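Local coordinates for protein iota-carrageenase (Alteromonas sp., PDB 1H80) that hydrolyses the beta-1,4 linkages of iota-carrageenan, a sulfated galactan of red algal cell walls, with inversion of anomeric configuration, at residues Ala237-Phe251 against Val263-Ser277. Sequence-based numbering, arbitrary orientation. Where two conformers were deposited one is given.
Sequences ADNIRCSKGLAAVMF and VTNVSSVSCGSAVRS
Residues 237-251 and 263-277 run in parallel and in step as neighbouring coils of a right-handed parallel beta-helix, the fold of pectate lyase-like proteins. The axes of strand segments 240-243 and 263-269 approach to 4.6 Å and run nearly parallel. Backbone bonds link the coils on two faces and across the turn between them: Ser267 N donates to Ile240 O, Gly272 N to Gly245 O and Phe251 N to Arg276 O. At the corner, Ala274 O accepts from both Ala248 N and Val249 N.

Inside the coils, aliphatic side chains pack between the faces. Val266 turns CG1 onto Ala248 CB (3.6 Å) and CG2 onto Val249 CG2 (3.9 Å), the two valines crossing at about a right angle. Phe251 presents its ring edge to Val275 CG1 and meets the ring of Phe348 edge-to-face.

On the outer surface, the Asn239 and Asn265 side chains lie side by side and point the same way, their amide planes 7° apart. Both have left-handed backbone angles and CG anti to the backbone N, which repeats the same side-chain direction from coil to coil. A water accepts from Asn265 ND2 and donates to Asp238 OD1. That same oxygen takes the hydroxyl of Thr264 on its anti side, tilted 32° out of the carboxylate plane, OG1 to OD1 2.7 Å. Further round, the guanidinium of Arg276 has Met250 CG, in the conformer described, over one face and a salt bridge to Asp278.

A disulfide staples the coils near the turn: in the conformer described, Cys242 SG and Cys271 SG are 2.0 Å apart, with a chi3 of -109°.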
loop_
_atom_site.group_PDB
_atom_site.type_symbol
_atom_site.label_atom_id
_atom_site.label_comp_id
_atom_site.label_asym_id
_atom_site.label_seq_id
_atom_site.Cartn_x
_atom_site.Cartn_y
_atom_site.Cartn_z
ATOM N N ALA A 237 9.366 -4.585 -8.010
ATOM C CA ALA A 237 8.722 -5.324 -6.942
ATOM C C ALA A 237 8.945 -6.800 -7.167
ATOM O O ALA A 237 8.953 -7.269 -8.305
ATOM C CB ALA A 237 7.234 -5.014 -6.908
ATOM N N ASP A 238 9.128 -7.529 -6.075
ATOM C CA ASP A 238 9.359 -8.960 -6.150
ATOM C C ASP A 238 8.764 -9.647 -4.932
ATOM O O ASP A 238 8.950 -9.196 -3.801
ATOM C CB ASP A 238 10.861 -9.238 -6.225
ATOM C CG ASP A 238 11.178 -10.715 -6.267
ATOM O OD1 ASP A 238 10.600 -11.429 -7.116
ATOM O OD2 ASP A 238 12.017 -11.161 -5.455
ATOM N N ASN A 239 8.036 -10.732 -5.181
ATOM C CA ASN A 239 7.406 -11.507 -4.124
ATOM C C ASN A 239 6.423 -10.668 -3.312
ATOM O O ASN A 239 6.658 -10.348 -2.142
ATOM C CB ASN A 239 8.476 -12.112 -3.219
ATOM C CG ASN A 239 7.904 -13.097 -2.227
ATOM O OD1 ASN A 239 6.741 -13.489 -2.326
ATOM N ND2 ASN A 239 8.722 -13.510 -1.268
ATOM N N ILE A 240 5.318 -10.314 -3.959
ATOM C CA ILE A 240 4.266 -9.522 -3.338
ATOM C C ILE A 240 3.078 -10.457 -3.186
ATOM O O ILE A 240 2.652 -11.101 -4.153
ATOM C CB ILE A 240 3.885 -8.324 -4.225
ATOM C CG1 ILE A 240 5.145 -7.539 -4.616
ATOM C CG2 ILE A 240 2.888 -7.443 -3.503
ATOM C CD1 ILE A 240 5.971 -7.018 -3.444
ATOM N N ARG A 241 2.535 -10.517 -1.975
ATOM C CA ARG A 241 1.445 -11.439 -1.697
ATOM C C ARG A 241 0.227 -10.847 -1.010
ATOM O O ARG A 241 0.325 -9.892 -0.236
ATOM C CB ARG A 241 1.986 -12.596 -0.853
ATOM C CG ARG A 241 3.292 -13.181 -1.384
ATOM C CD ARG A 241 3.754 -14.396 -0.591
ATOM N NE ARG A 241 4.062 -14.101 0.809
ATOM C CZ ARG A 241 5.124 -13.416 1.226
ATOM N NH1 ARG A 241 6.001 -12.938 0.351
ATOM N NH2 ARG A 241 5.316 -13.218 2.525
ATOM N N CYS A 242 -0.927 -11.429 -1.312
ATOM C CA CYS A 242 -2.191 -11.004 -0.734
ATOM C C CYS A 242 -2.912 -12.231 -0.164
ATOM O O CYS A 242 -2.749 -13.343 -0.660
ATOM C CB CYS A 242 -3.087 -10.342 -1.802
ATOM S SG CYS A 242 -4.818 -10.285 -1.226
ATOM N N SER A 243 -3.680 -12.028 0.901
ATOM C CA SER A 243 -4.469 -13.100 1.498
ATOM C C SER A 243 -5.733 -12.457 2.049
ATOM O O SER A 243 -5.672 -11.438 2.736
ATOM C CB SER A 243 -3.696 -13.822 2.612
ATOM O OG SER A 243 -3.359 -12.956 3.677
ATOM N N LYS A 244 -6.881 -13.040 1.715
ATOM C CA LYS A 244 -8.171 -12.523 2.165
ATOM C C LYS A 244 -8.323 -11.029 1.906
ATOM O O LYS A 244 -8.868 -10.296 2.732
ATOM C CB LYS A 244 -8.358 -12.811 3.657
ATOM C CG LYS A 244 -8.273 -14.287 4.003
ATOM C CD LYS A 244 -8.501 -14.509 5.492
ATOM C CE LYS A 244 -8.412 -15.983 5.848
ATOM N NZ LYS A 244 -8.631 -16.216 7.304
ATOM N N GLY A 245 -7.852 -10.578 0.748
ATOM C CA GLY A 245 -7.952 -9.167 0.430
ATOM C C GLY A 245 -8.435 -8.891 -0.978
ATOM O O GLY A 245 -9.054 -9.741 -1.618
ATOM N N LEU A 246 -8.144 -7.688 -1.458
ATOM C CA LEU A 246 -8.540 -7.270 -2.796
ATOM C C LEU A 246 -7.568 -7.769 -3.854
ATOM O O LEU A 246 -7.970 -8.388 -4.836
ATOM C CB LEU A 246 -8.621 -5.744 -2.871
ATOM C CG LEU A 246 -9.708 -5.039 -2.062
ATOM C CD1 LEU A 246 -9.523 -3.530 -2.182
ATOM C CD2 LEU A 246 -11.081 -5.446 -2.574
ATOM N N ALA A 247 -6.284 -7.485 -3.650
ATOM C CA ALA A 247 -5.253 -7.888 -4.596
ATOM C C ALA A 247 -3.881 -7.722 -3.970
ATOM O O ALA A 247 -3.722 -7.004 -2.988
ATOM C CB ALA A 247 -5.341 -7.034 -5.850
ATOM N N ALA A 248 -2.892 -8.396 -4.543
ATOM C CA ALA A 248 -1.528 -8.296 -4.047
ATOM C C ALA A 248 -0.917 -7.039 -4.642
ATOM O O ALA A 248 -0.255 -6.265 -3.958
ATOM C CB ALA A 248 -0.726 -9.517 -4.474
ATOM N N VAL A 249 -1.158 -6.847 -5.930
ATOM C CA VAL A 249 -0.626 -5.698 -6.640
ATOM C C VAL A 249 -1.738 -4.988 -7.387
ATOM O O VAL A 249 -2.530 -5.619 -8.080
ATOM C CB VAL A 249 0.444 -6.135 -7.651
ATOM C CG1 VAL A 249 0.938 -4.928 -8.431
ATOM C CG2 VAL A 249 1.598 -6.813 -6.927
ATOM N N MET A 250 -1.796 -3.671 -7.246
ATOM C CA MET A 250 -2.825 -2.904 -7.926
ATOM C C MET A 250 -2.283 -1.624 -8.536
ATOM O O MET A 250 -1.461 -0.933 -7.932
ATOM C CB MET A 250 -3.966 -2.588 -6.956
ATOM C CG MET A 250 -5.039 -1.687 -7.532
ATOM S SD MET A 250 -4.698 0.044 -7.181
ATOM C CE MET A 250 -5.975 0.358 -5.956
ATOM N N PHE A 251 -2.738 -1.327 -9.750
ATOM C CA PHE A 251 -2.326 -0.125 -10.457
ATOM C C PHE A 251 -3.567 0.738 -10.627
ATOM O O PHE A 251 -4.578 0.284 -11.163
ATOM C CB PHE A 251 -1.760 -0.456 -11.840
ATOM C CG PHE A 251 -0.516 -1.291 -11.807
ATOM C CD1 PHE A 251 -0.593 -2.679 -11.724
ATOM C CD2 PHE A 251 0.736 -0.690 -11.853
ATOM C CE1 PHE A 251 0.557 -3.457 -11.690
ATOM C CE2 PHE A 251 1.894 -1.458 -11.817
ATOM C CZ PHE A 251 1.806 -2.843 -11.736
ATOM N N VAL A 263 7.141 -6.019 -11.892
ATOM C CA VAL A 263 6.792 -6.839 -10.746
ATOM C C VAL A 263 7.029 -8.297 -11.089
ATOM O O VAL A 263 6.680 -8.754 -12.178
ATOM C CB VAL A 263 5.306 -6.669 -10.357
ATOM C CG1 VAL A 263 5.015 -7.452 -9.091
ATOM C CG2 VAL A 263 4.979 -5.202 -10.155
ATOM N N THR A 264 7.640 -9.025 -10.165
ATOM C CA THR A 264 7.891 -10.442 -10.375
ATOM C C THR A 264 7.424 -11.218 -9.156
ATOM O O THR A 264 7.537 -10.744 -8.026
ATOM C CB THR A 264 9.392 -10.741 -10.604
ATOM O OG1 THR A 264 10.152 -10.297 -9.471
ATOM C CG2 THR A 264 9.891 -10.042 -11.860
ATOM N N ASN A 265 6.876 -12.402 -9.400
ATOM C CA ASN A 265 6.416 -13.286 -8.339
ATOM C C ASN A 265 5.317 -12.686 -7.472
ATOM O O ASN A 265 5.559 -12.226 -6.355
ATOM C CB ASN A 265 7.605 -13.708 -7.475
ATOM C CG ASN A 265 7.238 -14.762 -6.453
ATOM O OD1 ASN A 265 6.154 -15.345 -6.506
ATOM N ND2 ASN A 265 8.145 -15.017 -5.517
ATOM N N VAL A 266 4.103 -12.699 -8.004
ATOM C CA VAL A 266 2.939 -12.180 -7.301
ATOM C C VAL A 266 2.057 -13.367 -6.966
ATOM O O VAL A 266 1.796 -14.210 -7.818
ATOM C CB VAL A 266 2.149 -11.201 -8.191
ATOM C CG1 VAL A 266 0.901 -10.715 -7.466
ATOM C CG2 VAL A 266 3.034 -10.035 -8.583
ATOM N N SER A 267 1.603 -13.449 -5.724
ATOM C CA SER A 267 0.752 -14.562 -5.350
ATOM C C SER A 267 -0.360 -14.103 -4.436
ATOM O O SER A 267 -0.187 -13.196 -3.622
ATOM C CB SER A 267 1.569 -15.654 -4.663
ATOM O OG SER A 267 2.117 -15.180 -3.452
ATOM N N SER A 268 -1.514 -14.731 -4.589
ATOM C CA SER A 268 -2.661 -14.388 -3.778
ATOM C C SER A 268 -3.356 -15.645 -3.306
ATOM O O SER A 268 -3.312 -16.676 -3.976
ATOM C CB SER A 268 -3.644 -13.547 -4.593
ATOM O OG SER A 268 -4.184 -14.265 -5.682
ATOM N N VAL A 269 -3.975 -15.556 -2.135
ATOM C CA VAL A 269 -4.725 -16.668 -1.578
ATOM C C VAL A 269 -6.031 -16.075 -1.090
ATOM O O VAL A 269 -6.053 -15.248 -0.183
ATOM C CB VAL A 269 -3.998 -17.339 -0.399
ATOM C CG1 VAL A 269 -4.854 -18.480 0.145
ATOM C CG2 VAL A 269 -2.644 -17.872 -0.859
ATOM N N SER A 270 -7.121 -16.489 -1.721
ATOM C CA SER A 270 -8.433 -15.992 -1.362
ATOM C C SER A 270 -8.535 -14.462 -1.491
ATOM O O SER A 270 -9.055 -13.808 -0.595
ATOM C CB SER A 270 -8.785 -16.427 0.067
ATOM O OG SER A 270 -10.132 -16.127 0.385
ATOM N N CYS A 271 -8.017 -13.890 -2.583
ATOM C CA CYS A 271 -8.143 -12.438 -2.814
ATOM C C CYS A 271 -9.042 -12.249 -4.019
ATOM O O CYS A 271 -9.334 -13.210 -4.745
ATOM C CB CYS A 271 -6.794 -11.748 -3.094
ATOM S SG CYS A 271 -5.626 -12.079 -1.752
ATOM N N GLY A 272 -9.488 -11.015 -4.226
ATOM C CA GLY A 272 -10.345 -10.728 -5.364
ATOM C C GLY A 272 -9.629 -11.200 -6.614
ATOM O O GLY A 272 -10.188 -11.906 -7.454
ATOM N N SER A 273 -8.368 -10.798 -6.730
ATOM C CA SER A 273 -7.517 -11.199 -7.841
ATOM C C SER A 273 -6.093 -10.992 -7.348
ATOM O O SER A 273 -5.886 -10.403 -6.287
ATOM C CB SER A 273 -7.783 -10.344 -9.084
ATOM O OG SER A 273 -7.399 -8.995 -8.887
ATOM N N ALA A 274 -5.115 -11.481 -8.096
ATOM C CA ALA A 274 -3.724 -11.312 -7.687
ATOM C C ALA A 274 -3.238 -9.939 -8.136
ATOM O O ALA A 274 -2.569 -9.222 -7.388
ATOM C CB ALA A 274 -2.864 -12.408 -8.298
ATOM N N VAL A 275 -3.584 -9.583 -9.366
ATOM C CA VAL A 275 -3.194 -8.302 -9.933
ATOM C C VAL A 275 -4.446 -7.577 -10.396
ATOM O O VAL A 275 -5.362 -8.186 -10.953
ATOM C CB VAL A 275 -2.253 -8.485 -11.143
ATOM C CG1 VAL A 275 -1.842 -7.124 -11.697
ATOM C CG2 VAL A 275 -1.031 -9.287 -10.730
ATOM N N ARG A 276 -4.484 -6.276 -10.152
ATOM C CA ARG A 276 -5.621 -5.472 -10.554
ATOM C C ARG A 276 -5.145 -4.151 -11.128
ATOM O O ARG A 276 -4.284 -3.489 -10.556
ATOM C CB ARG A 276 -6.527 -5.210 -9.356
ATOM C CG ARG A 276 -7.601 -4.180 -9.620
ATOM C CD ARG A 276 -8.423 -3.939 -8.375
ATOM N NE ARG A 276 -8.949 -2.580 -8.339
ATOM C CZ ARG A 276 -9.591 -2.059 -7.301
ATOM N NH1 ARG A 276 -9.791 -2.786 -6.210
ATOM N NH2 ARG A 276 -10.030 -0.807 -7.352
ATOM N N SER A 277 -5.706 -3.774 -12.271
ATOM C CA SER A 277 -5.351 -2.519 -12.913
ATOM C C SER A 277 -6.622 -1.739 -13.215
ATOM O O SER A 277 -7.535 -2.249 -13.867
ATOM C CB SER A 277 -4.572 -2.781 -14.202
ATOM O OG SER A 277 -3.352 -3.448 -13.921
HETATM O O HOH W 1 10.658 -13.840 -5.927
HETATM O O HOH W 2 4.742 -14.492 -4.071
HETATM O O HOH W 3 -8.367 -7.296 -7.264
#